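Local coordinates for protein probable zinc protease PqqL (Escherichia coli, PDB 6OFT) that probably acts as a periplasmic zinc-dependent endopeptidase of the M16 family, this chain being the first half of the whole protein, at residues Pro4-Leu9 with Met21-Ala26; Val32-Gln37 with Met199-Val204; Met265-Asp270 with Ser389-Pro394. All coordinates share one frame; numbering follows the deposited sequence.

Interaction 1 of 3, residues Pro4-Leu9 with Met21-Ala26; sequences PQDEKL and MIYPHA. With PO4 (phosphate ion), chain D.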
# COMPACT_ATOMS: atom_id res chain seq x y z
N PRO A 4 -7.39 0.66 21.17
CA PRO A 4 -7.40 2.13 21.31
C PRO A 4 -6.48 2.81 20.30
O PRO A 4 -5.47 2.23 19.89
CB PRO A 4 -6.90 2.35 22.74
CG PRO A 4 -5.97 1.20 22.99
CD PRO A 4 -6.58 0.02 22.23
N GLN A 5 -6.84 4.04 19.89
CA GLN A 5 -5.98 4.82 19.00
C GLN A 5 -5.02 5.62 19.88
O GLN A 5 -5.29 5.83 21.06
CB GLN A 5 -6.79 5.71 18.01
CG GLN A 5 -7.60 6.84 18.68
CD GLN A 5 -8.41 7.71 17.73
OE1 GLN A 5 -8.88 7.28 16.65
NE2 GLN A 5 -8.62 8.96 18.13
N ASP A 6 -3.88 6.03 19.30
CA ASP A 6 -2.85 6.83 19.95
C ASP A 6 -3.48 7.99 20.69
O ASP A 6 -4.24 8.78 20.14
CB ASP A 6 -1.85 7.35 18.88
CG ASP A 6 -0.62 8.06 19.40
OD1 ASP A 6 0.44 7.94 18.78
OD2 ASP A 6 -0.71 8.74 20.44
N GLU A 7 -3.18 8.03 21.97
CA GLU A 7 -3.56 9.00 22.97
C GLU A 7 -3.44 10.47 22.49
O GLU A 7 -4.30 11.29 22.81
CB GLU A 7 -2.57 8.73 24.11
CG GLU A 7 -2.94 9.34 25.40
CD GLU A 7 -2.12 10.56 25.67
OE1 GLU A 7 -0.90 10.59 25.41
OE2 GLU A 7 -2.74 11.51 26.17
N LYS A 8 -2.36 10.78 21.73
CA LYS A 8 -2.06 12.11 21.16
C LYS A 8 -2.85 12.44 19.88
O LYS A 8 -2.85 13.59 19.43
CB LYS A 8 -0.54 12.24 20.88
CG LYS A 8 0.34 12.14 22.13
CD LYS A 8 1.68 12.81 21.89
CE LYS A 8 2.84 11.86 21.74
NZ LYS A 8 3.30 11.34 23.04
N LEU A 9 -3.51 11.43 19.27
CA LEU A 9 -4.29 11.65 18.05
C LEU A 9 -5.62 12.35 18.35
O LEU A 9 -6.35 11.94 19.25
CB LEU A 9 -4.51 10.34 17.27
CG LEU A 9 -5.29 10.44 15.96
CD1 LEU A 9 -4.51 11.20 14.89
CD2 LEU A 9 -5.67 9.05 15.46
N MET A 21 -8.17 14.51 11.35
CA MET A 21 -7.22 13.76 12.16
C MET A 21 -6.03 14.66 12.34
O MET A 21 -5.46 15.15 11.35
CB MET A 21 -6.78 12.45 11.49
CG MET A 21 -7.92 11.55 11.10
SD MET A 21 -7.29 9.98 10.53
CE MET A 21 -7.94 8.92 11.79
N ILE A 22 -5.70 14.96 13.59
CA ILE A 22 -4.58 15.83 13.95
C ILE A 22 -3.59 15.07 14.83
O ILE A 22 -3.98 14.46 15.83
CB ILE A 22 -5.04 17.15 14.63
CG1 ILE A 22 -6.02 17.94 13.71
CG2 ILE A 22 -3.82 18.02 15.05
CD1 ILE A 22 -6.92 18.85 14.47
N TYR A 23 -2.31 15.13 14.45
CA TYR A 23 -1.26 14.45 15.20
C TYR A 23 -0.07 15.36 15.36
O TYR A 23 0.49 15.80 14.35
CB TYR A 23 -0.87 13.11 14.55
CG TYR A 23 -0.08 12.22 15.49
CD1 TYR A 23 -0.73 11.40 16.41
CD2 TYR A 23 1.31 12.25 15.51
CE1 TYR A 23 -0.02 10.62 17.32
CE2 TYR A 23 2.04 11.47 16.41
CZ TYR A 23 1.37 10.65 17.31
OH TYR A 23 2.08 9.88 18.20
N PRO A 24 0.36 15.66 16.62
CA PRO A 24 1.54 16.54 16.80
C PRO A 24 2.84 15.82 16.51
O PRO A 24 2.97 14.64 16.83
CB PRO A 24 1.45 16.95 18.27
CG PRO A 24 0.70 15.83 18.93
CD PRO A 24 -0.19 15.21 17.92
N HIS A 25 3.80 16.52 15.88
CA HIS A 25 5.12 15.98 15.58
C HIS A 25 6.10 17.13 15.39
O HIS A 25 5.74 18.11 14.76
CB HIS A 25 5.11 15.03 14.37
CG HIS A 25 6.30 14.12 14.33
ND1 HIS A 25 6.56 13.23 15.35
CD2 HIS A 25 7.29 14.02 13.41
CE1 HIS A 25 7.66 12.60 15.02
NE2 HIS A 25 8.15 13.04 13.87
N ALA A 26 7.31 17.03 15.93
CA ALA A 26 8.27 18.13 15.82
C ALA A 26 9.62 17.67 15.26
O ALA A 26 10.68 18.08 15.74
CB ALA A 26 8.44 18.82 17.18
P PO4 D . 5.44 12.81 18.87
O1 PO4 D . 5.46 12.13 17.48
O2 PO4 D . 5.74 11.70 19.98
O3 PO4 D . 6.53 13.98 18.97
O4 PO4 D . 3.97 13.41 19.09
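D6 and Y23 meet almost at right angles, the carboxylate plane turned 76° from the phenol ring, where a type I beta turn from D6 to L9 packs against strand 19-24 of the mixed sheet in this M16 half. The Y23 hydroxyl gives its hydrogen to OD1 of D6, with Y23 OH to D6 OD1 at 2.6 Å, arriving from above the carboxylate plane. The carboxylate carbon sits in the ring plane at its edge, CG of D6 only 3.4 Å from CE1 of Y23. The phenol reaches this far because CG of Y23 stands anti to the backbone N (chi1 -164°), which swings the ring away from the strand toward the turn. D6 is itself held by the turn it starts: its OD2 accepts the backbone N-H of K8 at 2.9 Å, an Asx turn, while L9 N bonds to D6 O. Each carboxylate oxygen thus has its own donor, which would fix the rotation of the group, and R376 adds a second partner at the Y23 hydroxyl.

L9 lies further down the same edge of the ring. Its CA lies near the ring plane beside CD1 of Y23, and its CD1 methyl reaches the carbonyl O of I22 at 3.4 Å. CD of P24 lies over one face of the phenol, offset toward the rim.

Beyond this lies a phosphate, probably from the crystallisation liquor, also bound by Q373 and R376. K8 bends round so that its CE comes within 3.3 Å of phosphate O4, and H25 ND1 donates in the plane of its imidazole to phosphate O1 at 2.6 Å.

Interaction 2 of 3, residues Val32-Gln37 with Met199-Val204; sequences VNLWLQ and MTFIVV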
# COMPACT_ATOMS: atom_id res chain seq x y z
N VAL A 32 4.70 21.09 8.98
CA VAL A 32 3.38 20.47 9.02
C VAL A 32 3.02 19.90 7.65
O VAL A 32 3.37 20.48 6.63
CB VAL A 32 2.29 21.45 9.56
CG1 VAL A 32 2.01 22.59 8.57
CG2 VAL A 32 1.00 20.71 9.91
N ASN A 33 2.33 18.76 7.65
CA ASN A 33 1.76 18.13 6.48
C ASN A 33 0.27 18.35 6.57
O ASN A 33 -0.32 18.18 7.65
CB ASN A 33 2.07 16.64 6.43
CG ASN A 33 3.43 16.31 5.89
OD1 ASN A 33 4.17 17.17 5.40
ND2 ASN A 33 3.79 15.04 5.98
N LEU A 34 -0.31 18.83 5.48
CA LEU A 34 -1.74 19.07 5.35
C LEU A 34 -2.17 18.24 4.17
O LEU A 34 -1.70 18.48 3.05
CB LEU A 34 -2.07 20.57 5.14
CG LEU A 34 -1.56 21.58 6.18
CD1 LEU A 34 -1.88 22.99 5.74
CD2 LEU A 34 -2.17 21.32 7.58
N TRP A 35 -2.95 17.18 4.43
CA TRP A 35 -3.41 16.27 3.38
C TRP A 35 -4.92 16.21 3.36
O TRP A 35 -5.54 15.98 4.40
CB TRP A 35 -2.90 14.82 3.60
CG TRP A 35 -1.43 14.54 3.39
CD1 TRP A 35 -0.40 15.43 3.36
CD2 TRP A 35 -0.84 13.24 3.32
NE1 TRP A 35 0.80 14.77 3.19
CE2 TRP A 35 0.56 13.42 3.17
CE3 TRP A 35 -1.35 11.92 3.36
CZ2 TRP A 35 1.45 12.34 3.11
CZ3 TRP A 35 -0.47 10.85 3.25
CH2 TRP A 35 0.91 11.07 3.11
N LEU A 36 -5.51 16.36 2.16
CA LEU A 36 -6.94 16.20 1.96
C LEU A 36 -7.13 14.82 1.31
O LEU A 36 -6.64 14.57 0.20
CB LEU A 36 -7.56 17.32 1.11
CG LEU A 36 -9.05 17.11 0.74
CD1 LEU A 36 -9.96 17.08 2.02
CD2 LEU A 36 -9.52 18.15 -0.29
N GLN A 37 -7.84 13.94 2.02
CA GLN A 37 -8.08 12.58 1.58
C GLN A 37 -9.52 12.35 1.14
O GLN A 37 -10.44 12.42 1.95
CB GLN A 37 -7.63 11.60 2.69
CG GLN A 37 -8.00 10.12 2.46
CD GLN A 37 -7.70 9.33 3.70
OE1 GLN A 37 -8.27 9.55 4.77
NE2 GLN A 37 -6.77 8.40 3.60
N MET A 199 -14.80 12.89 2.97
CA MET A 199 -13.49 13.55 3.13
C MET A 199 -12.94 13.53 4.54
O MET A 199 -13.69 13.67 5.51
CB MET A 199 -13.56 15.02 2.69
CG MET A 199 -13.74 15.22 1.23
SD MET A 199 -14.08 16.96 0.96
CE MET A 199 -14.34 16.94 -0.79
N THR A 200 -11.61 13.38 4.63
CA THR A 200 -10.85 13.45 5.86
C THR A 200 -9.69 14.40 5.61
O THR A 200 -8.94 14.22 4.65
CB THR A 200 -10.36 12.07 6.31
OG1 THR A 200 -11.49 11.21 6.50
CG2 THR A 200 -9.55 12.13 7.60
N PHE A 201 -9.59 15.46 6.44
CA PHE A 201 -8.49 16.41 6.38
C PHE A 201 -7.47 15.98 7.47
O PHE A 201 -7.85 15.85 8.64
CB PHE A 201 -8.97 17.87 6.60
CG PHE A 201 -7.88 18.85 6.24
CD1 PHE A 201 -7.55 19.10 4.91
CD2 PHE A 201 -7.15 19.49 7.23
CE1 PHE A 201 -6.50 19.95 4.58
CE2 PHE A 201 -6.11 20.36 6.89
CZ PHE A 201 -5.79 20.58 5.57
N ILE A 202 -6.22 15.70 7.07
CA ILE A 202 -5.15 15.20 7.95
C ILE A 202 -4.07 16.27 8.22
O ILE A 202 -3.47 16.79 7.29
CB ILE A 202 -4.57 13.87 7.37
CG1 ILE A 202 -5.69 12.81 7.18
CG2 ILE A 202 -3.40 13.33 8.21
CD1 ILE A 202 -5.31 11.63 6.28
N VAL A 203 -3.82 16.57 9.50
CA VAL A 203 -2.81 17.55 9.95
C VAL A 203 -1.76 16.80 10.78
O VAL A 203 -2.10 16.28 11.83
CB VAL A 203 -3.47 18.73 10.75
CG1 VAL A 203 -2.43 19.72 11.27
CG2 VAL A 203 -4.53 19.46 9.91
N VAL A 204 -0.50 16.71 10.30
CA VAL A 204 0.57 16.02 11.04
C VAL A 204 1.77 16.96 11.08
O VAL A 204 2.32 17.33 10.04
CB VAL A 204 0.97 14.62 10.45
CG1 VAL A 204 1.97 13.89 11.37
CG2 VAL A 204 -0.26 13.73 10.21
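V32 opens an antiparallel pairing with strand 199-205 in the middle of the mixed sheet, its CG2 meeting CG1 of V203 at 3.8 Å. At N33 the backbone forms the first hydrogen-bonded pair, exchanging two bonds with V204; its side-chain amide turns elsewhere, to S101 and T382. L34, in a non-hydrogen-bonded pair, lies alongside V203, with CD2 3.8 Å from V203 CG2, while its CB rests 3.7 Å from CZ of F201. W35 pairs with I202 through two nearly straight bonds, I202 N to W35 O at 2.8 Å with an angle of 175° at the hydrogen. L36 returns to the face of L34, and its CB meets CD1 of F201 at 4.2 Å. The F201 ring reaches both leucines because its CG stands opposite the backbone N (chi1 -168°), and F117 of helix 107-122 meets it edge to face. Trimming F201 to an alanine would probably open a gap beside L34 and L36 and leave F117 without its aromatic mate. Q37 closes the series beside T200, its OE1 3.6 Å from T200 CB; S389 bonds to that oxygen, and E95 and the A386 carbonyl take up NE2. Six backbone bonds therefore join strands distant in sequence, with an apolar face toward helix 107-122 and, on the face of N33, W35 and Q37, buried side-chain amides bonded to residues beyond the pair.

Interaction 3 of 3, residues Met265-Asp270 with Ser389-Pro394; sequences MVQVND and SLNNTP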
# COMPACT_ATOMS: atom_id res chain seq x y z
N MET A 265 -7.59 -10.58 3.55
CA MET A 265 -6.78 -9.73 4.40
C MET A 265 -7.66 -9.20 5.52
O MET A 265 -8.66 -8.53 5.24
CB MET A 265 -6.17 -8.57 3.60
CG MET A 265 -5.29 -7.68 4.45
SD MET A 265 -4.36 -6.56 3.44
CE MET A 265 -2.69 -7.01 3.93
N VAL A 266 -7.30 -9.49 6.78
CA VAL A 266 -8.08 -9.01 7.92
C VAL A 266 -7.62 -7.61 8.31
O VAL A 266 -6.43 -7.29 8.24
CB VAL A 266 -8.17 -10.00 9.13
CG1 VAL A 266 -6.96 -9.88 10.08
CG2 VAL A 266 -9.49 -9.84 9.89
N GLN A 267 -8.58 -6.77 8.65
CA GLN A 267 -8.34 -5.41 9.10
C GLN A 267 -8.04 -5.53 10.60
O GLN A 267 -8.79 -6.19 11.31
CB GLN A 267 -9.60 -4.56 8.88
CG GLN A 267 -10.06 -4.49 7.43
CD GLN A 267 -9.34 -3.42 6.65
OE1 GLN A 267 -8.17 -3.57 6.27
NE2 GLN A 267 -10.04 -2.32 6.41
N VAL A 268 -6.94 -4.93 11.07
CA VAL A 268 -6.57 -4.98 12.49
C VAL A 268 -7.39 -3.91 13.26
O VAL A 268 -7.04 -2.73 13.26
CB VAL A 268 -5.03 -4.90 12.75
CG1 VAL A 268 -4.71 -4.91 14.25
CG2 VAL A 268 -4.30 -6.04 12.05
N ASN A 269 -8.49 -4.35 13.90
CA ASN A 269 -9.34 -3.45 14.69
C ASN A 269 -9.66 -4.01 16.09
O ASN A 269 -10.30 -3.31 16.89
CB ASN A 269 -10.63 -3.04 13.92
CG ASN A 269 -11.42 -4.17 13.33
OD1 ASN A 269 -11.78 -5.14 14.01
ND2 ASN A 269 -11.74 -4.05 12.05
N ASP A 270 -9.20 -5.24 16.40
CA ASP A 270 -9.39 -5.89 17.69
C ASP A 270 -8.25 -6.87 18.01
O ASP A 270 -7.33 -7.02 17.19
CB ASP A 270 -10.80 -6.54 17.80
CG ASP A 270 -11.11 -7.71 16.87
OD1 ASP A 270 -10.19 -8.16 16.16
OD2 ASP A 270 -12.27 -8.19 16.88
N SER A 389 -6.91 5.81 8.37
CA SER A 389 -8.10 6.54 7.96
C SER A 389 -8.82 5.83 6.80
O SER A 389 -10.06 5.68 6.83
CB SER A 389 -7.73 7.96 7.56
OG SER A 389 -8.89 8.68 7.17
N LEU A 390 -8.06 5.40 5.79
CA LEU A 390 -8.63 4.71 4.63
C LEU A 390 -9.30 3.37 5.02
O LEU A 390 -10.39 3.05 4.55
CB LEU A 390 -7.52 4.49 3.59
CG LEU A 390 -7.92 3.73 2.32
CD1 LEU A 390 -8.63 4.64 1.34
CD2 LEU A 390 -6.70 3.08 1.67
N ASN A 391 -8.64 2.60 5.90
CA ASN A 391 -9.09 1.27 6.30
C ASN A 391 -10.01 1.24 7.49
O ASN A 391 -10.49 0.15 7.82
CB ASN A 391 -7.88 0.37 6.54
CG ASN A 391 -7.12 0.09 5.28
OD1 ASN A 391 -6.01 0.58 5.07
ND2 ASN A 391 -7.71 -0.69 4.39
N ASN A 392 -10.27 2.41 8.13
CA ASN A 392 -11.08 2.57 9.34
C ASN A 392 -10.57 1.64 10.46
O ASN A 392 -11.32 0.90 11.10
CB ASN A 392 -12.59 2.41 9.03
CG ASN A 392 -13.52 2.87 10.14
OD1 ASN A 392 -13.28 3.88 10.82
ND2 ASN A 392 -14.60 2.13 10.33
N THR A 393 -9.24 1.64 10.64
CA THR A 393 -8.57 0.82 11.63
C THR A 393 -7.90 1.75 12.61
O THR A 393 -7.40 2.79 12.20
CB THR A 393 -7.55 -0.15 11.00
OG1 THR A 393 -6.57 0.59 10.27
CG2 THR A 393 -8.20 -1.23 10.13
N PRO A 394 -7.88 1.39 13.91
CA PRO A 394 -7.26 2.30 14.90
C PRO A 394 -5.78 2.54 14.66
O PRO A 394 -5.05 1.61 14.35
CB PRO A 394 -7.52 1.60 16.24
CG PRO A 394 -8.64 0.62 15.97
CD PRO A 394 -8.47 0.20 14.55
O HOH W 1 -5.01 -1.37 14.46
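Q267 leans across to the C-terminal end of helix 378-391, and its side chain can be followed outward atom by atom. CB meets the methyl of T393, with CB to CG2 at 3.8 Å, an apolar touch at the base of the chain. CG lies anti to the carbonyl carbon (chi1 -59°), and the bend that follows at chi2 (-85°) turns the amide toward N391. CD, the hub of that amide, stands 3.9 Å from the carbonyl O of N391. At the tip NE2 lies 2.9 Å from this same carbonyl O and 3.5 Å from CB of N391. The Q267 and N391 side chains cross at about a right angle, their amide planes 79° apart, an arrangement quite unlike the stacking of two flat groups.

Further along, the contact passes to backbone and ring carbons. V268 O faces CB of T393 at 3.5 Å, and it also lies beside the proline CD of P394. P394 CD also approaches N269, 3.9 Å from its CB. T393 turns its methyl rather than its hydroxyl to Q267, since CG2 stands anti to the carbonyl carbon while OG1 sits between the two backbone branches. One water joins the two segments, donating to V268 O at 2.7 Å and to P394 O as well, so the two carbonyls are linked through solvent.

The contact joins the chain leaving helix 378-391, where N392 takes a positive phi, to the loop between strand 256-264 and helix 271-296. D270 is the N-cap of that second helix, and S273 in its first turn binds the D270 carboxylate and the backbone of Q267 and N269, while V268 packs on F274 and Q277.

The three contacts run from core to surface. Interaction 2 is wholly buried and rests on regular backbone bonding between sheet strands, whereas interaction 1 is partly buried and turns on one phenol-carboxylate bond, and interaction 3, at the surface, on side-chain packing at a helix end and a bridging water. Interactions 1 and 2 share a sheet: strand 19-24 pairs with strand 199-205, M21 and Y23 bonding to the backbone of V203. Helix 378-391 ties in interaction 3, since S389, in that helix, touches both other contacts, its CB packing on M21 SD. Interaction 3 also reaches toward the second sheet through the loop after strand 256-264.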